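Long-range contacts in ADP-ribose pyrophosphatase MutT (Rickettsia felis, PDB 4KYX), which probably hydrolyses nucleoside diphosphate derivatives as a magnesium-dependent Nudix pyrophosphatase, with oxidised guanine nucleotides such as 8-oxo-dGTP among its possible substrates: residues I15-L20 / I94-H99; I19-N24 / T67-E72; E27-K32 / E115-F120; S41-G46 / N128-L133. All blocks are in the same frame, centred on the assembly; numbering follows the deposited sequence.

How the contacts relate
From the N terminus, strand 14-22 is shared by contacts 1 and 2, which overlap at Ile-19 and Leu-20. Contact 1 closes the longer loop, pairing this strand with strand 89-99; contact 2 closes a shorter one, bringing the segment after helix 55-67 back onto the strand's C-terminal end. Contact 3 starts on the next strand, 28-34, and joins it to strand 116-120, so its loop crosses those of contacts 1 and 2. Contact 4 crosses all three, tying 41-46 to the start of helix 131-137. Together they link the mixed sheet, the smaller antiparallel sheet and both helices of the Nudix fold.

Contact 1 (I15-L20 / I94-H99)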
# COMPACT_ATOMS: atom_id res chain seq x y z
N ILE A 15 -7.64 1.57 1.95
CA ILE A 15 -6.56 2.07 1.18
C ILE A 15 -6.86 3.52 0.79
O ILE A 15 -7.88 3.82 0.19
CB ILE A 15 -6.32 1.25 -0.08
CG1 ILE A 15 -5.94 -0.19 0.29
CG2 ILE A 15 -5.29 1.96 -0.93
CD1 ILE A 15 -6.45 -1.29 -0.62
N GLY A 16 -5.91 4.38 1.12
CA GLY A 16 -5.98 5.80 0.86
C GLY A 16 -4.91 6.14 -0.17
O GLY A 16 -3.83 5.54 -0.20
N ILE A 17 -5.16 7.14 -0.99
CA ILE A 17 -4.19 7.64 -1.93
C ILE A 17 -3.87 9.07 -1.47
O ILE A 17 -4.78 9.89 -1.34
CB ILE A 17 -4.78 7.63 -3.37
CG1 ILE A 17 -5.08 6.22 -3.92
CG2 ILE A 17 -3.94 8.49 -4.31
CD1 ILE A 17 -4.03 5.19 -3.80
N GLY A 18 -2.59 9.41 -1.30
CA GLY A 18 -2.22 10.80 -1.12
C GLY A 18 -1.37 11.28 -2.26
O GLY A 18 -0.51 10.59 -2.76
N ILE A 19 -1.62 12.52 -2.67
CA ILE A 19 -0.84 13.12 -3.74
C ILE A 19 -0.04 14.36 -3.31
O ILE A 19 -0.61 15.33 -2.81
CB ILE A 19 -1.75 13.53 -4.89
CG1 ILE A 19 -2.65 12.32 -5.25
CG2 ILE A 19 -0.86 13.92 -6.07
CD1 ILE A 19 -4.02 12.34 -4.59
N LEU A 20 1.27 14.30 -3.47
CA LEU A 20 2.09 15.48 -3.35
C LEU A 20 2.08 16.18 -4.71
O LEU A 20 2.77 15.80 -5.64
CB LEU A 20 3.51 15.18 -2.93
CG LEU A 20 3.69 14.22 -1.75
CD1 LEU A 20 5.16 14.20 -1.31
CD2 LEU A 20 2.80 14.69 -0.62
N ILE A 94 -1.08 5.20 0.13
CA ILE A 94 -0.17 5.17 -0.98
C ILE A 94 0.06 6.59 -1.42
O ILE A 94 -0.90 7.29 -1.76
CB ILE A 94 -0.80 4.43 -2.16
CG1 ILE A 94 -1.27 3.06 -1.70
CG2 ILE A 94 0.16 4.38 -3.34
CD1 ILE A 94 -0.20 2.14 -1.29
N PHE A 95 1.30 7.03 -1.38
CA PHE A 95 1.63 8.38 -1.82
C PHE A 95 2.22 8.38 -3.19
O PHE A 95 3.08 7.55 -3.52
CB PHE A 95 2.60 9.06 -0.89
CG PHE A 95 1.98 9.48 0.40
CD1 PHE A 95 1.32 10.67 0.50
CD2 PHE A 95 2.04 8.64 1.53
CE1 PHE A 95 0.74 11.08 1.72
CE2 PHE A 95 1.46 9.05 2.73
CZ PHE A 95 0.81 10.27 2.81
N LEU A 96 1.80 9.40 -3.96
CA LEU A 96 2.34 9.66 -5.25
C LEU A 96 2.69 11.13 -5.40
O LEU A 96 2.24 11.93 -4.63
CB LEU A 96 1.38 9.27 -6.35
CG LEU A 96 0.97 7.82 -6.40
CD1 LEU A 96 -0.33 7.62 -5.63
CD2 LEU A 96 0.82 7.45 -7.84
N LYS A 97 3.62 11.43 -6.28
CA LYS A 97 3.91 12.80 -6.59
C LYS A 97 3.69 13.15 -8.05
O LYS A 97 3.90 12.33 -8.94
CB LYS A 97 5.28 13.21 -6.13
CG LYS A 97 6.44 12.58 -6.80
CD LYS A 97 7.65 13.53 -6.76
CE LYS A 97 8.73 12.94 -7.69
NZ LYS A 97 9.69 12.06 -6.98
N ALA A 98 3.27 14.40 -8.27
CA ALA A 98 3.11 14.86 -9.63
C ALA A 98 3.21 16.37 -9.69
O ALA A 98 2.86 17.07 -8.73
CB ALA A 98 1.78 14.42 -10.18
N HIS A 99 3.69 16.85 -10.83
CA HIS A 99 3.57 18.28 -11.13
C HIS A 99 2.22 18.57 -11.75
O HIS A 99 1.72 17.77 -12.56
CB HIS A 99 4.70 18.74 -12.05
CG HIS A 99 5.93 19.13 -11.30
ND1 HIS A 99 6.20 20.43 -10.94
CD2 HIS A 99 6.91 18.36 -10.76
CE1 HIS A 99 7.34 20.45 -10.26
NE2 HIS A 99 7.78 19.21 -10.13
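Ile-17 and Ile-94 share the same first torsion, CG1 anti to the carbonyl carbon (chi1 -65° and -54°), and with it the CD1 of Ile-17 reaches over to the CB of Ile-94 at 3.7 Å. The other branch of Ile-17, CG2, is then turned along the strand to meet Leu-96 CD1 at 3.9 Å. These groups lie on the face packed against helix 55-67, where Ile-17 touches Cys-58 and Ile-19 touches Val-63. On the reverse face, the Phe-95 ring lies close against the Gly-18 backbone, with CD1 3.9 Å from Gly-18 CA. Leu-20 CD2 approaches Phe-95 CD1, next to the ring's attachment point, obliquely at 4.4 Å, near helix 131-137.

Five backbone bonds hold the pair. Ile-94 N gives to Gly-16 O at 2.8 Å, Gly-18 N to Ile-94 O at 2.7 Å, and the ladder continues through Leu-96 and Leu-20 to Ala-98 N, which gives to Leu-20 O at 3.0 Å. Residues 94, 96 and 98 alternate with 16, 18 and 20 as partners, the regular parallel pattern. This is the parallel pairing at the heart of the mixed sheet that helices flank in the Nudix alpha/beta/alpha sandwich.

Contact 2 (I19-N24 / T67-E72); sequences ILIFNN and TNLIIE
Three isoleucines and a leucine make almost the whole of this contact through methyl groups, although the backbones stay well apart: the closest CA atoms, those of Ile-21 and Ile-71, are 7.5 Å from each other. Ile-21 is the hub. Its CG2, anti to the backbone N (CG1 has chi1 -55°), meets Ile-71 CG2 at 3.9 Å and Leu-69 CD1 at 4.2 Å, while CD1 on its longer branch extends towards the Thr-67 methyl. The Ile-21 and Ile-71 side chains run at about a right angle. Ile-71 sends its longer branch the other way, where CD1 touches Ile-19 CG2 at 4.1 Å, so one side chain bridges two strand residues that point to the same face.

The incoming segment is shaped by the end of the helix. Asn-68, with positive phi, breaks away from helical geometry, and Leu-69 N binds Thr-67 OG1 at 3.1 Å in an ST turn; that hydroxyl also bonds to Val-63 O one turn back. The turn directs Leu-69 inward, where it also meets Leu-29 and Trp-119. In this Nudix fold the chain leaving helix 55-67 packs Leu-69 and Ile-71 on the helix-bearing face of the central sheet, at the C-terminal end of strand 14-22.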
# COMPACT_ATOMS: atom_id res chain seq x y z
N ILE A 19 -1.62 12.52 -2.67
CA ILE A 19 -0.84 13.12 -3.74
C ILE A 19 -0.04 14.36 -3.31
O ILE A 19 -0.61 15.33 -2.81
CB ILE A 19 -1.75 13.53 -4.89
CG1 ILE A 19 -2.65 12.32 -5.25
CG2 ILE A 19 -0.86 13.92 -6.07
CD1 ILE A 19 -4.02 12.34 -4.59
N LEU A 20 1.27 14.30 -3.47
CA LEU A 20 2.09 15.48 -3.35
C LEU A 20 2.08 16.18 -4.71
O LEU A 20 2.77 15.80 -5.64
CB LEU A 20 3.51 15.18 -2.93
CG LEU A 20 3.69 14.22 -1.75
CD1 LEU A 20 5.16 14.20 -1.31
CD2 LEU A 20 2.80 14.69 -0.62
N ILE A 21 1.33 17.28 -4.77
CA ILE A 21 1.16 18.06 -5.98
C ILE A 21 2.16 19.19 -5.91
O ILE A 21 2.20 19.96 -4.91
CB ILE A 21 -0.21 18.74 -6.07
CG1 ILE A 21 -1.35 17.75 -5.92
CG2 ILE A 21 -0.34 19.48 -7.39
CD1 ILE A 21 -2.63 18.43 -5.53
N PHE A 22 2.98 19.26 -6.97
CA PHE A 22 4.02 20.28 -7.08
C PHE A 22 3.69 21.33 -8.10
O PHE A 22 3.06 21.06 -9.12
CB PHE A 22 5.35 19.67 -7.48
CG PHE A 22 6.02 18.90 -6.40
CD1 PHE A 22 5.56 17.68 -5.98
CD2 PHE A 22 7.17 19.39 -5.80
CE1 PHE A 22 6.19 16.97 -4.98
CE2 PHE A 22 7.83 18.68 -4.81
CZ PHE A 22 7.34 17.47 -4.40
N ASN A 23 4.13 22.55 -7.83
CA ASN A 23 3.99 23.67 -8.79
C ASN A 23 5.31 23.90 -9.54
O ASN A 23 6.25 23.17 -9.34
CB ASN A 23 3.44 24.96 -8.11
CG ASN A 23 4.41 25.61 -7.12
OD1 ASN A 23 5.60 25.28 -7.00
ND2 ASN A 23 3.87 26.54 -6.36
N ASN A 24 5.39 24.92 -10.40
CA ASN A 24 6.66 25.23 -11.08
C ASN A 24 7.87 25.62 -10.19
O ASN A 24 9.03 25.48 -10.62
CB ASN A 24 6.39 26.32 -12.12
CG ASN A 24 5.36 25.87 -13.17
OD1 ASN A 24 5.16 24.67 -13.36
ND2 ASN A 24 4.72 26.82 -13.84
N THR A 67 -9.14 20.26 -6.11
CA THR A 67 -8.30 21.42 -6.30
C THR A 67 -8.47 22.07 -7.67
O THR A 67 -7.89 23.11 -7.90
CB THR A 67 -6.80 21.08 -6.15
OG1 THR A 67 -6.40 20.26 -7.27
CG2 THR A 67 -6.53 20.40 -4.84
N ASN A 68 -9.19 21.43 -8.59
CA ASN A 68 -9.30 21.86 -10.00
C ASN A 68 -8.00 21.75 -10.80
O ASN A 68 -7.94 22.21 -11.94
CB ASN A 68 -9.82 23.31 -10.05
CG ASN A 68 -10.54 23.68 -11.33
OD1 ASN A 68 -11.30 22.91 -11.85
ND2 ASN A 68 -10.32 24.91 -11.81
N LEU A 69 -6.98 21.12 -10.24
CA LEU A 69 -5.69 21.03 -10.86
C LEU A 69 -5.59 19.73 -11.64
O LEU A 69 -6.14 18.70 -11.25
CB LEU A 69 -4.56 21.05 -9.83
CG LEU A 69 -4.44 22.33 -9.02
CD1 LEU A 69 -3.45 22.25 -7.87
CD2 LEU A 69 -4.10 23.46 -9.97
N ILE A 70 -4.87 19.82 -12.76
CA ILE A 70 -4.63 18.69 -13.63
C ILE A 70 -3.19 18.28 -13.43
O ILE A 70 -2.26 19.07 -13.70
CB ILE A 70 -4.88 19.09 -15.13
CG1 ILE A 70 -6.36 19.34 -15.35
CG2 ILE A 70 -4.36 17.99 -16.01
CD1 ILE A 70 -6.71 19.86 -16.75
N ILE A 71 -2.99 17.05 -12.94
CA ILE A 71 -1.64 16.53 -12.81
C ILE A 71 -1.41 15.51 -13.85
O ILE A 71 -2.38 14.90 -14.36
CB ILE A 71 -1.33 15.92 -11.41
CG1 ILE A 71 -2.39 14.90 -11.03
CG2 ILE A 71 -1.19 17.02 -10.36
CD1 ILE A 71 -1.85 13.85 -10.09
N GLU A 72 -0.13 15.34 -14.19
CA GLU A 72 0.26 14.32 -15.14
C GLU A 72 1.28 13.34 -14.53
O GLU A 72 2.06 13.72 -13.65
CB GLU A 72 0.83 14.95 -16.43
CG GLU A 72 2.12 15.73 -16.22
CD GLU A 72 2.79 16.25 -17.50
OE1 GLU A 72 2.16 16.28 -18.64
OE2 GLU A 72 3.97 16.68 -17.32

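Contact 3 (E27-K32 / E115-F120); sequences EILLGK and ENWQWF
Lys-32 O accepts from Glu-115 N at 2.7 Å, the shortest polar bond between the segments, and marks one end of an antiparallel pairing in the small three-stranded sheet of this Nudix fold. Further along, Leu-30 and Gln-118 bond to each other in both directions, as do Ile-28 and Phe-120, whose N reaches Ile-28 O at 2.8 Å.

The face bearing the tryptophans is packed around Leu-29. With CG anti to its backbone N (chi1 -170°), its two methyls part: CD1 sits over the centre of the Trp-119 six-membered ring, 3.5 Å from the centroid and 13° off the normal, a clear CH-pi contact, while CD2 meets Trp-117 CE3 at 3.5 Å. Gly-31 CA lies over a face of the Trp-117 six-membered ring, nearer its rim. Ile-21 packs on Leu-29 and Trp-119, and Thr-67 on Leu-29 and Trp-117.

On the reverse face Leu-30 CD1 reaches Phe-120 CD1 at 3.8 Å, the side chains running at about a right angle, and the Phe-120 ring also meets Tyr-42. At the Glu-115 end, the alkyl part of Lys-32 runs beside that of Glu-115. A water donates to Asn-116 OD1 at 2.7 Å and weakly accepts from Lys-32 NZ at 3.1 Å.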
# COMPACT_ATOMS: atom_id res chain seq x y z
N GLU A 27 7.20 23.77 -5.00
CA GLU A 27 6.45 23.80 -3.77
C GLU A 27 5.33 22.76 -3.84
O GLU A 27 4.80 22.45 -4.92
CB GLU A 27 5.85 25.19 -3.54
CG GLU A 27 6.88 26.31 -3.72
CD GLU A 27 6.27 27.69 -3.69
OE1 GLU A 27 5.21 27.94 -4.32
OE2 GLU A 27 6.90 28.57 -3.07
N ILE A 28 4.91 22.31 -2.68
CA ILE A 28 3.84 21.31 -2.59
C ILE A 28 2.57 21.93 -2.01
O ILE A 28 2.57 22.91 -1.19
CB ILE A 28 4.22 20.10 -1.74
CG1 ILE A 28 4.55 20.57 -0.32
CG2 ILE A 28 5.40 19.38 -2.36
CD1 ILE A 28 4.73 19.41 0.62
N LEU A 29 1.45 21.39 -2.47
CA LEU A 29 0.14 21.94 -2.14
C LEU A 29 -0.33 21.19 -0.90
O LEU A 29 -0.33 19.97 -0.89
CB LEU A 29 -0.85 21.73 -3.29
CG LEU A 29 -2.17 22.50 -3.08
CD1 LEU A 29 -1.90 23.97 -3.40
CD2 LEU A 29 -3.36 21.99 -3.87
N LEU A 30 -0.73 21.92 0.12
CA LEU A 30 -1.35 21.34 1.30
C LEU A 30 -2.64 22.05 1.61
O LEU A 30 -2.78 23.31 1.43
CB LEU A 30 -0.43 21.40 2.52
CG LEU A 30 0.94 20.68 2.42
CD1 LEU A 30 1.74 20.99 3.67
CD2 LEU A 30 0.81 19.19 2.18
N GLY A 31 -3.58 21.25 2.16
CA GLY A 31 -4.92 21.70 2.54
C GLY A 31 -5.08 21.75 4.03
O GLY A 31 -4.76 20.76 4.73
N LYS A 32 -5.47 22.92 4.53
CA LYS A 32 -5.76 23.08 5.95
C LYS A 32 -7.15 22.57 6.34
O LYS A 32 -8.17 22.97 5.77
CB LYS A 32 -5.56 24.52 6.46
CG LYS A 32 -5.44 24.59 8.01
CD LYS A 32 -5.20 25.98 8.55
CE LYS A 32 -6.43 26.89 8.26
NZ LYS A 32 -6.33 28.16 8.98
N GLU A 115 -10.34 24.16 4.65
CA GLU A 115 -10.48 25.62 4.82
C GLU A 115 -9.88 26.38 3.65
O GLU A 115 -10.53 27.27 3.03
CB GLU A 115 -9.82 26.01 6.15
CG GLU A 115 -10.03 27.48 6.54
CD GLU A 115 -11.49 27.87 6.73
OE1 GLU A 115 -12.18 27.13 7.46
OE2 GLU A 115 -11.93 28.95 6.20
N ASN A 116 -8.63 26.07 3.34
CA ASN A 116 -7.94 26.63 2.22
C ASN A 116 -6.74 25.77 1.82
O ASN A 116 -6.25 25.02 2.62
CB ASN A 116 -7.50 28.05 2.54
CG ASN A 116 -6.32 28.09 3.45
OD1 ASN A 116 -6.41 27.88 4.68
ND2 ASN A 116 -5.15 28.35 2.85
N TRP A 117 -6.36 25.86 0.56
CA TRP A 117 -5.16 25.23 0.04
C TRP A 117 -4.07 26.30 -0.03
O TRP A 117 -4.40 27.49 -0.15
CB TRP A 117 -5.44 24.69 -1.35
CG TRP A 117 -6.44 23.54 -1.35
CD1 TRP A 117 -7.78 23.65 -1.52
CD2 TRP A 117 -6.19 22.15 -1.17
NE1 TRP A 117 -8.37 22.45 -1.43
CE2 TRP A 117 -7.41 21.49 -1.26
CE3 TRP A 117 -5.04 21.41 -0.88
CZ2 TRP A 117 -7.54 20.14 -1.08
CZ3 TRP A 117 -5.15 20.06 -0.78
CH2 TRP A 117 -6.39 19.43 -0.86
N GLN A 118 -2.81 25.89 0.09
CA GLN A 118 -1.67 26.78 -0.14
C GLN A 118 -0.42 25.98 -0.53
O GLN A 118 -0.32 24.78 -0.28
CB GLN A 118 -1.44 27.63 1.12
CG GLN A 118 -0.24 28.56 1.11
CD GLN A 118 -0.29 29.58 -0.02
OE1 GLN A 118 -0.25 29.22 -1.21
NE2 GLN A 118 -0.34 30.84 0.34
N TRP A 119 0.48 26.65 -1.25
CA TRP A 119 1.78 26.10 -1.68
C TRP A 119 2.81 26.32 -0.57
O TRP A 119 2.88 27.42 -0.00
CB TRP A 119 2.21 26.77 -2.96
CG TRP A 119 1.22 26.56 -4.08
CD1 TRP A 119 0.31 27.46 -4.54
CD2 TRP A 119 1.03 25.36 -4.87
NE1 TRP A 119 -0.42 26.91 -5.59
CE2 TRP A 119 0.02 25.63 -5.82
CE3 TRP A 119 1.68 24.14 -4.93
CZ2 TRP A 119 -0.41 24.69 -6.74
CZ3 TRP A 119 1.26 23.22 -5.82
CH2 TRP A 119 0.24 23.48 -6.73
N PHE A 120 3.62 25.32 -0.28
CA PHE A 120 4.65 25.37 0.76
C PHE A 120 5.96 24.84 0.23
O PHE A 120 5.98 23.79 -0.44
CB PHE A 120 4.27 24.50 1.94
CG PHE A 120 3.08 25.00 2.70
CD1 PHE A 120 1.82 24.59 2.36
CD2 PHE A 120 3.24 25.89 3.75
CE1 PHE A 120 0.72 25.02 3.06
CE2 PHE A 120 2.13 26.36 4.45
CZ PHE A 120 0.86 25.94 4.10
O HOH W 1 -4.67 28.84 6.47

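Contact 4 (S41-G46 / N128-L133); sequences SYAPAG and NLFLPL
Two backbone hydrogen bonds, both centred on Tyr-42, carry the polar part of this contact. Tyr-42 N gives to Asn-128 O at 2.8 Å, and Phe-130 N gives to Tyr-42 O, also at 2.8 Å and almost perfectly straight at 179°. Between them Tyr-42 and Leu-129 form a single bridge, so the segment leading into helix 131-137 runs briefly alongside strand 40-43. Supporting these bonds, Ser-41 CA comes within 3.2 Å of Asn-128 O as a CA-H...O contact.

The flat groups meet at an edge. Asn-128 folds its amide up towards Tyr-42, with CG between the backbone N and the carbonyl carbon (chi1 39°), which brings ND2 to 3.3 Å from CE1 at the rim of the Tyr-42 ring, near the ring plane. Amide and ring planes stand 85° apart. The hydrogen bond of that ND2 goes to Ser-40 O, so the side chain fastens to the same strand as its own backbone does.

Apolar contacts continue down the segment. Tyr-42 CB touches Leu-129 CD2, Ala-43 CB meets Phe-130 CB at 3.8 Å, and Leu-133 CD2 slides past Pro-44 CD at 3.8 Å. The Phe-130 ring has Pro-132 CD over the centre of one face and also meets Phe-84. Phe-130 occupies the N-cap position; with the bridge just before it, the segment entering helix 131-137 docks on the edge strand 40-43 of the small antiparallel sheet in the Nudix fold.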
# COMPACT_ATOMS: atom_id res chain seq x y z
N SER A 41 -4.82 21.11 11.02
CA SER A 41 -3.78 20.17 10.49
C SER A 41 -3.69 20.30 9.01
O SER A 41 -4.65 20.73 8.37
CB SER A 41 -4.05 18.71 10.89
OG SER A 41 -5.33 18.32 10.46
N TYR A 42 -2.53 19.96 8.46
CA TYR A 42 -2.35 20.07 7.02
C TYR A 42 -2.28 18.68 6.37
O TYR A 42 -1.58 17.81 6.85
CB TYR A 42 -1.14 20.91 6.67
CG TYR A 42 -1.29 22.35 7.03
CD1 TYR A 42 -1.05 22.75 8.33
CD2 TYR A 42 -1.68 23.30 6.09
CE1 TYR A 42 -1.17 24.07 8.70
CE2 TYR A 42 -1.79 24.65 6.46
CZ TYR A 42 -1.55 25.01 7.77
OH TYR A 42 -1.65 26.30 8.24
N ALA A 43 -3.01 18.51 5.26
CA ALA A 43 -2.99 17.24 4.51
C ALA A 43 -2.79 17.50 3.05
O ALA A 43 -3.23 18.52 2.53
CB ALA A 43 -4.27 16.47 4.69
N PRO A 44 -2.21 16.54 2.35
CA PRO A 44 -2.19 16.71 0.90
C PRO A 44 -3.55 16.38 0.27
O PRO A 44 -4.45 15.88 0.95
CB PRO A 44 -1.11 15.72 0.49
CG PRO A 44 -1.18 14.65 1.54
CD PRO A 44 -1.67 15.24 2.80
N ALA A 45 -3.66 16.57 -1.04
CA ALA A 45 -4.78 16.03 -1.79
C ALA A 45 -4.83 14.51 -1.64
O ALA A 45 -3.76 13.85 -1.40
CB ALA A 45 -4.66 16.44 -3.23
N GLY A 46 -6.03 13.96 -1.73
CA GLY A 46 -6.21 12.51 -1.73
C GLY A 46 -7.47 12.06 -1.08
O GLY A 46 -8.30 12.86 -0.72
N ASN A 128 2.13 20.80 12.01
CA ASN A 128 0.91 20.07 12.28
C ASN A 128 0.40 19.35 11.01
O ASN A 128 -0.57 19.73 10.41
CB ASN A 128 -0.17 21.06 12.77
CG ASN A 128 -0.16 22.41 12.02
OD1 ASN A 128 0.91 22.98 11.70
ND2 ASN A 128 -1.35 22.96 11.81
N LEU A 129 1.12 18.33 10.62
CA LEU A 129 0.78 17.57 9.44
C LEU A 129 -0.07 16.32 9.77
O LEU A 129 0.19 15.63 10.76
CB LEU A 129 2.08 17.15 8.80
CG LEU A 129 3.00 18.28 8.36
CD1 LEU A 129 4.19 17.65 7.68
CD2 LEU A 129 2.33 19.29 7.44
N PHE A 130 -1.03 16.01 8.91
CA PHE A 130 -1.83 14.78 8.95
C PHE A 130 -0.84 13.61 9.15
O PHE A 130 0.21 13.61 8.54
CB PHE A 130 -2.56 14.68 7.59
CG PHE A 130 -3.49 13.52 7.45
CD1 PHE A 130 -4.41 13.20 8.44
CD2 PHE A 130 -3.52 12.81 6.27
CE1 PHE A 130 -5.29 12.12 8.28
CE2 PHE A 130 -4.39 11.73 6.11
CZ PHE A 130 -5.28 11.41 7.12
N LEU A 131 -1.20 12.62 9.99
CA LEU A 131 -0.25 11.59 10.43
C LEU A 131 0.50 10.89 9.26
O LEU A 131 1.70 10.79 9.26
CB LEU A 131 -0.96 10.57 11.31
CG LEU A 131 -0.13 9.37 11.73
CD1 LEU A 131 1.07 9.85 12.56
CD2 LEU A 131 -1.03 8.46 12.56
N PRO A 132 -0.23 10.46 8.26
CA PRO A 132 0.50 9.75 7.20
C PRO A 132 1.54 10.60 6.51
O PRO A 132 2.61 10.12 6.18
CB PRO A 132 -0.61 9.23 6.29
CG PRO A 132 -1.88 9.32 7.08
CD PRO A 132 -1.69 10.28 8.20
N LEU A 133 1.24 11.90 6.31
CA LEU A 133 2.16 12.83 5.70
C LEU A 133 3.34 13.08 6.64
O LEU A 133 4.47 13.12 6.20
CB LEU A 133 1.44 14.17 5.39
CG LEU A 133 2.30 15.30 4.83
CD1 LEU A 133 3.03 14.85 3.58
CD2 LEU A 133 1.46 16.52 4.50